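Local coordinates for putative sugar ABC transport system, substrate-binding protein (Bordetella parapertussis, PDB 5IX8) that probably binds a carbohydrate as the periplasmic receptor of an ABC importer, though its true ligand is not established, at residues A[177-182]-A[188-193]; A[214-219]-A[243-248]; A[55-60]-A[150-155]; A[26-31]-A[232-237]; A[118-123]-A[251-256]. All blocks are in the same frame, centred on the assembly; numbering follows the deposited sequence. Where two conformers were deposited one is given.

Contact 1. Residues A[177-182]-A[188-193]. With EDO (1,2-ethanediol), chain E; EDO (1,2-ethanediol), chain F.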
# COMPACT_ATOMS: atom_id res chain seq x y z
N ALA A 177 11.89 10.84 11.81
CA ALA A 177 10.89 11.77 12.34
C ALA A 177 9.58 11.50 11.58
O ALA A 177 9.48 11.78 10.38
CB ALA A 177 11.35 13.22 12.19
N PHE A 178 8.57 11.00 12.28
CA PHE A 178 7.30 10.63 11.66
C PHE A 178 6.40 11.85 11.66
O PHE A 178 5.98 12.32 12.73
CB PHE A 178 6.64 9.47 12.41
CG PHE A 178 7.32 8.13 12.23
CD1 PHE A 178 8.49 7.82 12.91
CD2 PHE A 178 6.78 7.18 11.35
CE1 PHE A 178 9.12 6.57 12.72
CE2 PHE A 178 7.37 5.94 11.19
CZ PHE A 178 8.55 5.63 11.86
N ARG A 179 6.13 12.41 10.48
CA ARG A 179 5.42 13.68 10.38
C ARG A 179 4.97 13.86 8.95
O ARG A 179 5.47 13.20 8.03
CB ARG A 179 6.33 14.85 10.78
CG ARG A 179 7.53 14.88 9.83
CD ARG A 179 8.59 15.83 10.22
NE ARG A 179 8.13 17.17 9.95
CZ ARG A 179 8.91 18.17 9.56
NH1 ARG A 179 8.37 19.35 9.39
NH2 ARG A 179 10.21 17.98 9.36
N GLY A 180 4.03 14.78 8.77
CA GLY A 180 3.49 15.09 7.46
C GLY A 180 2.40 14.13 7.04
O GLY A 180 1.85 13.38 7.85
N GLU A 181 2.07 14.18 5.75
CA GLU A 181 1.00 13.36 5.18
C GLU A 181 1.50 12.58 3.97
O GLU A 181 0.69 12.02 3.22
CB GLU A 181 -0.22 14.19 4.80
CG GLU A 181 0.08 15.18 3.75
CD GLU A 181 -1.14 15.97 3.34
OE1 GLU A 181 -2.27 15.46 3.58
OE2 GLU A 181 -0.98 17.07 2.77
N MSE A 182 2.81 12.49 3.80
CA MSE A 182 3.43 11.65 2.78
C MSE A 182 3.14 12.18 1.36
O MSE A 182 3.08 11.42 0.38
CB MSE A 182 3.00 10.19 2.93
CG MSE A 182 3.35 9.67 4.34
SE MSE A 182 3.24 7.78 4.57
CE MSE A 182 1.36 7.65 4.18
N MSE A 188 9.74 16.46 -0.69
CA MSE A 188 10.69 17.48 -1.10
C MSE A 188 11.24 18.23 0.11
O MSE A 188 12.45 18.35 0.30
CB MSE A 188 10.02 18.45 -2.08
CG MSE A 188 10.79 19.72 -2.23
SE MSE A 188 12.33 19.40 -3.37
CE MSE A 188 11.24 20.12 -4.73
N ALA A 189 10.34 18.71 0.96
CA ALA A 189 10.80 19.57 2.05
C ALA A 189 11.59 18.76 3.06
O ALA A 189 12.64 19.20 3.57
CB ALA A 189 9.61 20.28 2.70
N GLN A 190 11.10 17.57 3.39
CA GLN A 190 11.82 16.79 4.38
C GLN A 190 13.18 16.35 3.86
O GLN A 190 14.16 16.33 4.62
CB GLN A 190 11.00 15.59 4.83
CG GLN A 190 9.76 16.01 5.62
CD GLN A 190 8.97 14.83 6.11
OE1 GLN A 190 9.52 13.76 6.51
NE2 GLN A 190 7.65 15.01 6.14
N THR A 191 13.26 15.97 2.58
CA THR A 191 14.54 15.48 2.08
C THR A 191 15.49 16.63 1.88
O THR A 191 16.70 16.50 2.13
CB THR A 191 14.34 14.69 0.77
OG1 THR A 191 13.39 13.65 1.01
CG2 THR A 191 15.67 14.05 0.33
N GLN A 192 14.98 17.79 1.46
CA GLN A 192 15.86 18.94 1.32
C GLN A 192 16.51 19.29 2.66
O GLN A 192 17.72 19.56 2.74
CB GLN A 192 15.06 20.12 0.77
CG GLN A 192 15.86 21.35 0.53
CD GLN A 192 15.21 22.21 -0.53
OE1 GLN A 192 14.20 22.87 -0.28
NE2 GLN A 192 15.74 22.15 -1.75
N ASP A 193 15.70 19.29 3.72
CA ASP A 193 16.21 19.56 5.05
C ASP A 193 17.22 18.49 5.49
O ASP A 193 18.32 18.82 5.98
CB ASP A 193 15.00 19.60 5.98
CG ASP A 193 15.34 19.85 7.39
OD1 ASP A 193 15.68 21.01 7.71
OD2 ASP A 193 15.23 18.90 8.19
C1 EDO E . -3.05 12.51 1.20
O1 EDO E . -2.89 12.88 2.58
C2 EDO E . -1.72 12.66 0.47
O2 EDO E . -0.83 11.64 0.92
C1 EDO F . 3.03 16.95 11.22
O1 EDO F . 2.35 15.76 10.88
C2 EDO F . 2.85 17.18 12.71
O2 EDO F . 3.68 16.25 13.42
O HOH W 1 11.12 13.19 8.61

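Contact 2. Residues A[214-219]-A[243-248]. With SO4 (sulfate ion), chain D.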
# COMPACT_ATOMS: atom_id res chain seq x y z
N GLY A 214 9.46 13.11 -4.19
CA GLY A 214 9.92 14.35 -3.57
C GLY A 214 11.39 14.27 -3.20
O GLY A 214 12.13 15.25 -3.35
N ALA A 215 11.83 13.10 -2.73
CA ALA A 215 13.24 12.94 -2.39
C ALA A 215 14.11 13.13 -3.63
O ALA A 215 15.16 13.79 -3.57
CB ALA A 215 13.49 11.57 -1.75
N VAL A 216 13.69 12.56 -4.76
CA VAL A 216 14.43 12.73 -6.01
C VAL A 216 14.46 14.20 -6.42
O VAL A 216 15.50 14.71 -6.86
CB VAL A 216 13.84 11.83 -7.11
CG1 VAL A 216 14.39 12.20 -8.51
CG2 VAL A 216 14.14 10.36 -6.81
N ARG A 217 13.33 14.92 -6.26
CA ARG A 217 13.36 16.35 -6.62
C ARG A 217 14.36 17.09 -5.75
O ARG A 217 15.10 17.95 -6.24
CB ARG A 217 11.99 17.03 -6.46
CG ARG A 217 10.86 16.58 -7.38
CD ARG A 217 9.60 17.50 -7.19
NE ARG A 217 9.69 18.80 -7.86
CZ ARG A 217 8.95 19.89 -7.56
NH1 ARG A 217 8.12 19.86 -6.55
NH2 ARG A 217 9.08 21.03 -8.25
N ALA A 218 14.39 16.77 -4.45
CA ALA A 218 15.34 17.41 -3.54
C ALA A 218 16.78 17.08 -3.91
O ALA A 218 17.65 17.96 -3.87
CB ALA A 218 15.06 17.01 -2.08
N ALA A 219 17.04 15.81 -4.23
CA ALA A 219 18.39 15.40 -4.60
C ALA A 219 18.82 16.09 -5.88
O ALA A 219 19.97 16.56 -5.98
CB ALA A 219 18.44 13.87 -4.77
N GLU A 243 18.26 5.08 -14.94
CA GLU A 243 19.24 6.15 -14.82
C GLU A 243 20.01 6.11 -13.51
O GLU A 243 20.92 6.93 -13.31
CB GLU A 243 18.54 7.51 -14.96
CG GLU A 243 18.08 7.81 -16.36
CD GLU A 243 16.92 8.79 -16.43
OE1 GLU A 243 16.61 9.47 -15.42
OE2 GLU A 243 16.31 8.88 -17.53
N GLY A 244 19.66 5.18 -12.61
CA GLY A 244 20.36 4.98 -11.36
C GLY A 244 19.90 5.82 -10.20
O GLY A 244 20.48 5.72 -9.11
N ARG A 245 18.88 6.65 -10.38
CA ARG A 245 18.46 7.54 -9.29
C ARG A 245 17.64 6.80 -8.23
O ARG A 245 17.77 7.09 -7.03
CB ARG A 245 17.67 8.71 -9.86
CG ARG A 245 17.05 9.59 -8.80
CD ARG A 245 18.10 10.32 -7.94
NE ARG A 245 18.73 11.42 -8.68
CZ ARG A 245 19.71 12.18 -8.18
NH1 ARG A 245 20.21 11.94 -6.97
NH2 ARG A 245 20.21 13.17 -8.91
N LEU A 246 16.80 5.85 -8.65
CA LEU A 246 16.10 4.95 -7.74
C LEU A 246 16.84 3.62 -7.73
O LEU A 246 16.99 2.98 -8.77
CB LEU A 246 14.64 4.73 -8.16
CG LEU A 246 13.66 5.91 -8.12
CD1 LEU A 246 12.25 5.43 -8.57
CD2 LEU A 246 13.59 6.59 -6.75
N LEU A 247 17.30 3.22 -6.54
CA LEU A 247 18.01 1.95 -6.41
C LEU A 247 17.06 0.78 -6.51
O LEU A 247 17.38 -0.24 -7.13
CB LEU A 247 18.75 1.92 -5.08
CG LEU A 247 19.43 0.61 -4.68
CD1 LEU A 247 20.50 0.20 -5.69
CD2 LEU A 247 20.01 0.73 -3.27
N ALA A 248 15.89 0.92 -5.90
CA ALA A 248 14.94 -0.17 -5.82
C ALA A 248 13.59 0.41 -5.46
O ALA A 248 13.49 1.39 -4.69
CB ALA A 248 15.35 -1.21 -4.77
S SO4 D . 18.77 12.37 -12.24
O1 SO4 D . 19.06 11.07 -12.82
O2 SO4 D . 17.76 12.22 -11.19
O3 SO4 D . 19.99 12.93 -11.68
O4 SO4 D . 18.28 13.23 -13.31

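Contact 3. Residues A[55-60]-A[150-155]. With SO4 (sulfate ion), chain C; EDO (1,2-ethanediol), chain E.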
# COMPACT_ATOMS: atom_id res chain seq x y z
N GLY A 55 -9.98 11.49 1.24
CA GLY A 55 -9.44 12.72 0.70
C GLY A 55 -8.03 12.99 1.14
O GLY A 55 -7.26 13.63 0.40
N ALA A 56 -7.66 12.53 2.33
CA ALA A 56 -6.31 12.76 2.85
C ALA A 56 -6.11 11.82 4.02
O ALA A 56 -7.08 11.40 4.64
CB ALA A 56 -6.11 14.21 3.30
N TYR A 57 -4.85 11.51 4.33
CA TYR A 57 -4.62 10.83 5.61
C TYR A 57 -5.13 11.73 6.74
O TYR A 57 -5.02 12.96 6.68
CB TYR A 57 -3.15 10.51 5.81
CG TYR A 57 -2.70 9.44 4.85
CD1 TYR A 57 -3.04 8.10 5.07
CD2 TYR A 57 -1.97 9.77 3.71
CE1 TYR A 57 -2.63 7.13 4.18
CE2 TYR A 57 -1.57 8.79 2.81
CZ TYR A 57 -1.92 7.48 3.04
OH TYR A 57 -1.50 6.51 2.17
N GLY A 58 -5.75 11.11 7.74
CA GLY A 58 -6.35 11.84 8.84
C GLY A 58 -7.81 12.20 8.66
O GLY A 58 -8.44 12.64 9.64
N ASN A 59 -8.37 12.04 7.45
CA ASN A 59 -9.78 12.35 7.18
C ASN A 59 -10.69 11.21 7.63
O ASN A 59 -11.42 10.59 6.86
CB ASN A 59 -9.98 12.66 5.70
CG ASN A 59 -9.58 14.07 5.36
OD1 ASN A 59 -9.03 14.79 6.22
ND2 ASN A 59 -9.84 14.50 4.12
N VAL A 60 -10.64 10.96 8.94
CA VAL A 60 -11.32 9.80 9.49
C VAL A 60 -12.83 10.01 9.53
O VAL A 60 -13.60 9.10 9.19
CB VAL A 60 -10.69 9.50 10.86
CG1 VAL A 60 -11.46 8.46 11.57
CG2 VAL A 60 -9.27 9.02 10.67
N ALA A 150 3.06 9.62 11.02
CA ALA A 150 2.70 8.88 12.22
C ALA A 150 1.21 8.50 12.21
O ALA A 150 0.42 9.03 11.42
CB ALA A 150 3.00 9.70 13.47
N GLY A 151 0.84 7.54 13.07
CA GLY A 151 -0.56 7.20 13.26
C GLY A 151 -1.13 6.27 12.21
O GLY A 151 -2.35 6.06 12.20
N LEU A 152 -0.30 5.71 11.35
CA LEU A 152 -0.80 4.86 10.28
C LEU A 152 -0.39 3.40 10.43
O LEU A 152 -0.90 2.56 9.66
CB LEU A 152 -0.32 5.38 8.91
CG LEU A 152 -0.72 6.83 8.61
CD1 LEU A 152 -0.18 7.18 7.20
CD2 LEU A 152 -2.22 7.06 8.73
N GLU A 153 0.55 3.10 11.34
CA GLU A 153 1.07 1.75 11.61
C GLU A 153 1.99 1.26 10.50
O GLU A 153 3.16 0.95 10.76
CB GLU A 153 -0.09 0.75 11.83
CG GLU A 153 0.33 -0.62 12.39
CD GLU A 153 0.71 -0.59 13.87
OE1 GLU A 153 0.65 0.49 14.50
OE2 GLU A 153 1.08 -1.66 14.42
N TRP A 154 1.50 1.18 9.26
CA TRP A 154 2.31 0.53 8.23
C TRP A 154 3.59 1.29 7.88
O TRP A 154 4.58 0.64 7.56
CB TRP A 154 1.47 0.23 6.96
CG TRP A 154 0.74 1.40 6.35
CD1 TRP A 154 -0.51 1.85 6.69
CD2 TRP A 154 1.22 2.27 5.32
NE1 TRP A 154 -0.84 2.96 5.92
CE2 TRP A 154 0.21 3.25 5.09
CE3 TRP A 154 2.42 2.36 4.62
CZ2 TRP A 154 0.34 4.24 4.14
CZ3 TRP A 154 2.56 3.37 3.67
CH2 TRP A 154 1.53 4.30 3.45
N PRO A 155 3.66 2.63 7.95
CA PRO A 155 4.96 3.27 7.72
C PRO A 155 5.96 2.88 8.78
O PRO A 155 7.14 2.70 8.49
CB PRO A 155 4.64 4.79 7.76
CG PRO A 155 3.15 4.85 7.32
CD PRO A 155 2.60 3.64 8.09
S SO4 C . 2.84 4.95 14.34
O1 SO4 C . 3.34 4.07 15.38
O2 SO4 C . 1.67 4.41 13.66
O3 SO4 C . 3.88 5.24 13.34
O4 SO4 C . 2.50 6.24 14.96
C1 EDO E . -3.05 12.51 1.20
O1 EDO E . -2.89 12.88 2.58
C2 EDO E . -1.72 12.66 0.47
O2 EDO E . -0.83 11.64 0.92

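Contact 4. Residues A[26-31]-A[232-237]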
# COMPACT_ATOMS: atom_id res chain seq x y z
N LEU A 26 -4.80 9.39 -5.71
CA LEU A 26 -3.78 10.21 -6.35
C LEU A 26 -2.54 9.44 -6.80
O LEU A 26 -1.75 10.01 -7.57
CB LEU A 26 -3.35 11.35 -5.42
CG LEU A 26 -4.53 12.25 -5.08
CD1 LEU A 26 -4.05 13.32 -4.10
CD2 LEU A 26 -5.18 12.86 -6.36
N ASP A 27 -2.36 8.18 -6.39
CA ASP A 27 -1.24 7.40 -6.93
C ASP A 27 -1.75 6.07 -7.48
O ASP A 27 -2.95 5.92 -7.69
CB ASP A 27 -0.13 7.20 -5.88
CG ASP A 27 -0.58 6.44 -4.62
OD1 ASP A 27 -1.56 5.67 -4.64
OD2 ASP A 27 0.13 6.59 -3.58
N ASN A 28 -0.87 5.13 -7.78
CA ASN A 28 -1.35 3.91 -8.38
C ASN A 28 -1.82 2.89 -7.37
O ASN A 28 -2.35 1.85 -7.77
CB ASN A 28 -0.27 3.25 -9.25
CG ASN A 28 -0.13 3.94 -10.57
OD1 ASN A 28 -1.07 4.62 -11.03
ND2 ASN A 28 1.04 3.79 -11.21
N PHE A 29 -1.62 3.14 -6.07
CA PHE A 29 -1.86 2.05 -5.12
C PHE A 29 -3.34 1.91 -4.82
O PHE A 29 -3.95 0.88 -5.14
CB PHE A 29 -1.05 2.27 -3.84
CG PHE A 29 -1.27 1.19 -2.80
CD1 PHE A 29 -0.87 -0.13 -3.07
CD2 PHE A 29 -1.92 1.46 -1.60
CE1 PHE A 29 -1.07 -1.15 -2.14
CE2 PHE A 29 -2.10 0.44 -0.64
CZ PHE A 29 -1.67 -0.87 -0.91
N TYR A 30 -3.94 2.88 -4.13
CA TYR A 30 -5.38 2.73 -3.88
C TYR A 30 -6.17 2.76 -5.17
O TYR A 30 -7.22 2.08 -5.27
CB TYR A 30 -5.91 3.83 -2.94
CG TYR A 30 -5.12 3.94 -1.65
CD1 TYR A 30 -5.20 2.95 -0.67
CD2 TYR A 30 -4.32 5.04 -1.40
CE1 TYR A 30 -4.45 3.05 0.52
CE2 TYR A 30 -3.55 5.13 -0.19
CZ TYR A 30 -3.65 4.13 0.75
OH TYR A 30 -2.93 4.16 1.91
N LYS A 31 -5.73 3.54 -6.15
CA LYS A 31 -6.44 3.54 -7.43
C LYS A 31 -6.35 2.17 -8.10
O LYS A 31 -7.33 1.71 -8.70
CB LYS A 31 -5.88 4.66 -8.34
CG LYS A 31 -6.74 4.90 -9.57
CD LYS A 31 -6.06 5.83 -10.61
CE LYS A 31 -5.72 7.13 -10.00
NZ LYS A 31 -5.04 8.08 -10.94
N ALA A 232 6.01 1.23 -4.45
CA ALA A 232 4.83 1.39 -5.28
C ALA A 232 5.15 2.12 -6.59
O ALA A 232 5.38 3.33 -6.60
CB ALA A 232 3.70 2.11 -4.54
N MSE A 233 5.16 1.37 -7.69
CA MSE A 233 5.60 1.91 -8.96
C MSE A 233 4.64 2.91 -9.57
O MSE A 233 3.43 2.73 -9.51
CB MSE A 233 5.81 0.79 -9.98
CG MSE A 233 7.02 -0.10 -9.62
SE MSE A 233 8.72 0.75 -10.05
CE MSE A 233 8.59 0.83 -12.00
N VAL A 234 5.22 3.92 -10.22
CA VAL A 234 4.54 4.70 -11.24
C VAL A 234 5.43 4.68 -12.48
O VAL A 234 6.64 4.44 -12.39
CB VAL A 234 4.27 6.16 -10.78
CG1 VAL A 234 3.30 6.18 -9.60
CG2 VAL A 234 5.56 6.81 -10.39
N LYS A 235 4.82 4.94 -13.64
CA LYS A 235 5.54 4.86 -14.91
C LYS A 235 6.87 5.61 -14.88
O LYS A 235 7.89 5.11 -15.37
CB LYS A 235 4.65 5.42 -16.03
CG LYS A 235 5.32 5.47 -17.41
CD LYS A 235 5.58 4.08 -17.95
CE LYS A 235 6.65 4.09 -19.08
NZ LYS A 235 6.35 5.10 -20.17
N GLU A 236 6.87 6.83 -14.32
CA GLU A 236 8.08 7.65 -14.34
C GLU A 236 9.22 7.03 -13.54
O GLU A 236 10.40 7.38 -13.78
CB GLU A 236 7.74 9.05 -13.83
CG GLU A 236 6.84 9.82 -14.80
CD GLU A 236 5.37 9.39 -14.80
OE1 GLU A 236 4.95 8.61 -13.89
OE2 GLU A 236 4.62 9.87 -15.68
N ASN A 237 8.92 6.11 -12.62
CA ASN A 237 9.97 5.44 -11.86
C ASN A 237 10.86 4.57 -12.75
O ASN A 237 12.01 4.29 -12.40
CB ASN A 237 9.38 4.52 -10.80
CG ASN A 237 8.67 5.27 -9.68
OD1 ASN A 237 7.81 4.69 -9.04
ND2 ASN A 237 9.03 6.53 -9.44
O HOH W 2 1.98 5.16 -13.55

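Contact 5. Residues A[118-123]-A[251-256]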
# COMPACT_ATOMS: atom_id res chain seq x y z
N VAL A 118 -6.98 -8.23 2.54
CA VAL A 118 -6.07 -8.58 1.46
C VAL A 118 -5.08 -7.44 1.40
O VAL A 118 -5.48 -6.30 1.12
CB VAL A 118 -6.78 -8.75 0.10
CG1 VAL A 118 -5.74 -9.01 -0.97
CG2 VAL A 118 -7.82 -9.89 0.14
N LEU A 119 -3.81 -7.73 1.68
CA LEU A 119 -2.83 -6.63 1.70
C LEU A 119 -1.45 -7.21 1.43
O LEU A 119 -1.33 -8.10 0.58
CB LEU A 119 -2.93 -5.85 3.03
CG LEU A 119 -2.78 -6.57 4.39
CD1 LEU A 119 -2.33 -5.54 5.43
CD2 LEU A 119 -4.07 -7.21 4.87
N GLN A 120 -0.42 -6.63 2.02
CA GLN A 120 0.93 -7.17 1.98
C GLN A 120 1.57 -6.99 3.34
O GLN A 120 1.05 -6.27 4.19
CB GLN A 120 1.82 -6.51 0.92
CG GLN A 120 1.55 -6.94 -0.51
CD GLN A 120 2.55 -6.33 -1.49
OE1 GLN A 120 2.80 -5.14 -1.45
NE2 GLN A 120 3.12 -7.14 -2.35
N ASP A 121 2.72 -7.64 3.53
CA ASP A 121 3.44 -7.60 4.80
C ASP A 121 4.32 -6.36 4.81
O ASP A 121 5.38 -6.34 4.19
CB ASP A 121 4.27 -8.88 4.94
CG ASP A 121 4.94 -9.01 6.27
OD1 ASP A 121 5.23 -7.98 6.92
OD2 ASP A 121 5.19 -10.18 6.68
N ASP A 122 3.91 -5.32 5.54
CA ASP A 122 4.64 -4.06 5.52
C ASP A 122 6.04 -4.18 6.12
O ASP A 122 6.99 -3.59 5.60
CB ASP A 122 3.82 -2.98 6.22
CG ASP A 122 2.63 -2.54 5.36
OD1 ASP A 122 2.82 -1.90 4.29
OD2 ASP A 122 1.49 -2.90 5.73
N THR A 123 6.21 -5.00 7.17
CA THR A 123 7.57 -5.20 7.67
C THR A 123 8.47 -5.79 6.58
O THR A 123 9.66 -5.40 6.46
CB THR A 123 7.55 -6.11 8.89
OG1 THR A 123 6.69 -5.54 9.88
CG2 THR A 123 8.97 -6.24 9.46
N SER A 251 7.42 -3.42 -5.36
CA SER A 251 6.15 -3.49 -6.08
C SER A 251 5.00 -3.59 -5.08
O SER A 251 5.06 -4.39 -4.15
CB SER A 251 6.14 -4.72 -7.02
OG SER A 251 4.84 -5.03 -7.54
N GLU A 252 3.97 -2.75 -5.23
CA GLU A 252 2.74 -2.89 -4.45
C GLU A 252 1.60 -3.17 -5.41
O GLU A 252 1.10 -2.25 -6.07
CB GLU A 252 2.48 -1.64 -3.62
CG GLU A 252 3.54 -1.50 -2.53
CD GLU A 252 3.22 -0.40 -1.53
OE1 GLU A 252 2.19 -0.49 -0.82
OE2 GLU A 252 3.99 0.59 -1.46
N PRO A 253 1.22 -4.41 -5.58
CA PRO A 253 0.29 -4.79 -6.66
C PRO A 253 -1.17 -4.57 -6.28
O PRO A 253 -1.92 -5.48 -5.98
CB PRO A 253 0.61 -6.28 -6.86
CG PRO A 253 1.02 -6.73 -5.53
CD PRO A 253 1.80 -5.59 -4.92
N GLY A 254 -1.59 -3.29 -6.31
CA GLY A 254 -2.93 -2.95 -5.87
C GLY A 254 -3.99 -3.63 -6.72
O GLY A 254 -5.06 -3.98 -6.21
N VAL A 255 -3.73 -3.78 -8.02
CA VAL A 255 -4.74 -4.32 -8.93
C VAL A 255 -5.07 -5.74 -8.52
O VAL A 255 -6.23 -6.10 -8.38
CB VAL A 255 -4.28 -4.25 -10.39
CG1 VAL A 255 -5.25 -5.02 -11.29
CG2 VAL A 255 -4.16 -2.80 -10.86
N ILE A 256 -4.04 -6.57 -8.28
CA ILE A 256 -4.37 -7.96 -7.91
C ILE A 256 -5.04 -8.00 -6.53
O ILE A 256 -5.91 -8.85 -6.30
CB ILE A 256 -3.14 -8.89 -8.02
CG1 ILE A 256 -3.63 -10.36 -7.99
CG2 ILE A 256 -2.12 -8.65 -6.92
CD1 ILE A 256 -2.60 -11.40 -8.31
O HOH W 3 5.03 -6.83 -4.27

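Contact 1. Residues A[177-182]-A[188-193]
Gln190 and Arg179 run antiparallel alongside each other, their amide and guanidinium planes only 11° apart. Gln190 reaches from the helix with an extended chain and brings NE2 alongside the root of the arginine, 3.7 Å from Arg179 CG. In return Arg179 folds back over the glutamine: its CG sits between backbone N and carbonyl carbon (chi1 60°) and the chain bends at chi3, which puts one face of the guanidinium over Gln190 CG. The polar tie is slight, a weak hydrogen bond of 3.4 Å from Gln190 NE2 to Arg179 O. These residues belong to the C-terminal lobe of a periplasmic-binding-protein fold, where the loop after strand 172-173 doubles back on helix 184-197, the helix it leads into. The other end of the amide is bridged by a water, which donates to Gln190 OE1 at 2.7 Å and to Ala177 O at 2.8 Å. Both polar atoms of this mostly buried side chain thus serve loop carbonyls, one directly and one through solvent. Further along, Gly180 N donates to O1 of a 1,2-ethanediol at 2.9 Å, and Asp186 accepts from Glu181 N.

Contact 2. Residues A[214-219]-A[243-248]
Apolar packing joins Val216 to Arg245 and Leu246. Both methyls of Val216 press on the aliphatic base of the arginine from the helix side, with CG1 3.7 Å and CG2 3.6 Å from Arg245 CG. CG2 also meets Leu246 CD2 at 3.8 Å, the valine and leucine side chains roughly perpendicular. Of another kind is the methyl of Ala219, one turn on, set obliquely against the guanidinium with CB 3.4 Å from Arg245 NH1. Helix 209-221 is packed on the turn between helix 235-242, closed at Gly244 by a Schellman motif, and strand 246-250 of the C-terminal lobe's sheet. Polar bonds involve Arg245. With CG anti to the backbone N (chi1 173°) and bends at chi2 and chi3, its guanidinium meets a sulfate ion, probably from the crystallisation liquor: NE donates almost straight (2.8 Å, 171°) to sulfate O2, which lies at the edge of the guanidinium, in its plane, while NH2 reaches sulfate O3, also at 2.8 Å, along a more bent path. NH1 is held by Arg224 O and Val226 O. All three guanidinium nitrogens thus have acceptors although helix methyls lie against one side of the stem, and the sulfate, which Arg220 also binds, probably balances part of the charge.

Contact 3. Residues A[55-60]-A[150-155]
Tyr57 and Leu152 mark the closest approach of the two backbones, their CA atoms 8.5 Å apart, so side chains alone make the join. It spans the cleft between the two lobes of a periplasmic-binding-protein fold: residues 55-60 follow strand 47-53 of the N-terminal lobe, and residues 150-155 run into the first turn of helix 154-168 of the C-terminal lobe. On the first side a type II turn runs from Ala56 to Asn59, with Gly58 at its third position, where phi is positive (91°), and Tyr57 at its second, projecting toward the other lobe. On the second side the backbone curls round a sulfate ion, to which Gly151 N and Glu153 N donate just ahead of the helix; Arg156 also binds it. Leu152 lays its CD1 methyl over one face of the Tyr57 ring, a CH-pi contact 4.1 Å from the ring centroid, with CD1 3.7 Å from Tyr57 CD1. Its other methyl, CD2, stands near the same ring atom. Met182 packs on all three side chains and fills in the cluster. A 1,2-ethanediol lies beside the tyrosine, accepting from Tyr57 N through O1 at 3.0 Å and presenting O2 at the ring edge; it also donates to Glu181 O. Trp154 turns its indole toward the tyrosine, its CG lying between backbone N and carbonyl carbon (chi1 54°), the two side chains roughly perpendicular. The phenol oxygen, hydrogen-bonded to Tyr30 OH, comes to the indole edge near its plane, with Tyr57 OH 3.5 Å from Trp154 CZ2.

Contact 4. Residues A[26-31]-A[232-237]
Asn28 ND2 is engaged twice, donating to Met233 O at 3.1 Å and to a water at 2.9 Å. The first bond runs fairly straight (158°), with the carbonyl oxygen close to the amide plane and the donor tilted only 16° from the plane of the carbonyl. The water accepts in turn from Lys235 N, 2.8 Å away, so the one amide group links to two points of the facing backbone. Asn28 CG lies anti to its carbonyl carbon (chi1 -77°), which points the amide across at residues 233-235; there its nitrogen also rests 3.7 Å from Val234 CG1. This joins the two lobes of the periplasmic-binding-protein fold: helix 28-43 follows the first strand of the N-terminal lobe, and helix 235-242 follows strand 227-231 of the C-terminal one. Asp27, at the N-cap of helix 28-43, accepts from Phe29 N at 2.9 Å, the N-H meeting OD1 from above the carboxylate plane. Asn237 turns back toward Val234, whose backbone N donates to Asn237 OD1 from above the plane of the side-chain carbonyl, while Asn237 N returns a bond to Val234 O. Beyond the pair, Tyr311 and Pro312 pack on Asn28, and Thr209 on Val234.

Contact 5. Residues A[118-123]-A[251-256]
Gln120 sends its CB toward residues 251-253, and every close contact across this interface is made by the amide beyond it. With CG anti to the carbonyl carbon (chi1 -76°) and the rest extended, the side chain runs straight over, flanked by Met257. Two conformers were modelled; one is described. CD, the amide carbon, reaches Pro253 CD at 3.6 Å, the two side chains approaching from facing sides. OE1 lies against Glu252, 3.8 Å from its CA and 3.9 Å from its CG; Gln120 OE1 is also 3.6 Å from Ser251 O, with no hydrogen bond between these two oxygens. NE2 presses closest to the proline, 3.3 Å from Pro253 CD, and its two hydrogens are shared among Val291 O, a water and, weakly, Pro292 O. The water's modelled link onward to Ser251 O is too short to be trusted. This is the hinge of the periplasmic-binding-protein fold. Strand 116-119 of the N-terminal lobe passes through residues 120-121 into helix 122-135, which packs on the C-terminal lobe; strand 246-250 of that lobe passes through 251-253 into helix 254-270, which packs back on the N-terminal one. Gln120 joins both connections to a third at 291-292. Pro253 centres an inverse gamma turn, weakly closed by Gly254 N to Glu252 O at 2.9 Å, just before its helix. Nearby, Asp122 OD1 and Glu252 OE1 stand 5.3 Å apart and share Arg158 as salt-bridge partner, while Glu252 OE2 bonds to Ser231 and Ser251 OG to Asp310.

In the fold
Contacts 1 and 2 lie within the C-terminal lobe, far from the chain's centre. They touch where Thr191 and Met188 of helix 184-197 meet helix 209-221; contact 1 is largely at the surface, an arginine lying over a glutamine with one weak bond and a water, contact 2 a buried methyl-and-arginine packing. Contacts 3, 4 and 5 bridge the lobes: contact 3 is aromatic and apolar, contact 4 a partly buried amide-to-backbone link, contact 5 a fully buried meeting of two hinge connections, its centre about 6 Å from the centre of the chain. These three adjoin through Tyr57 with Tyr30, Trp154 with Asp122, and Phe29 with Glu252. Met182 of contact 1 extends contact 3, while Leu246 joins contact 2 to Asn237 of contact 4.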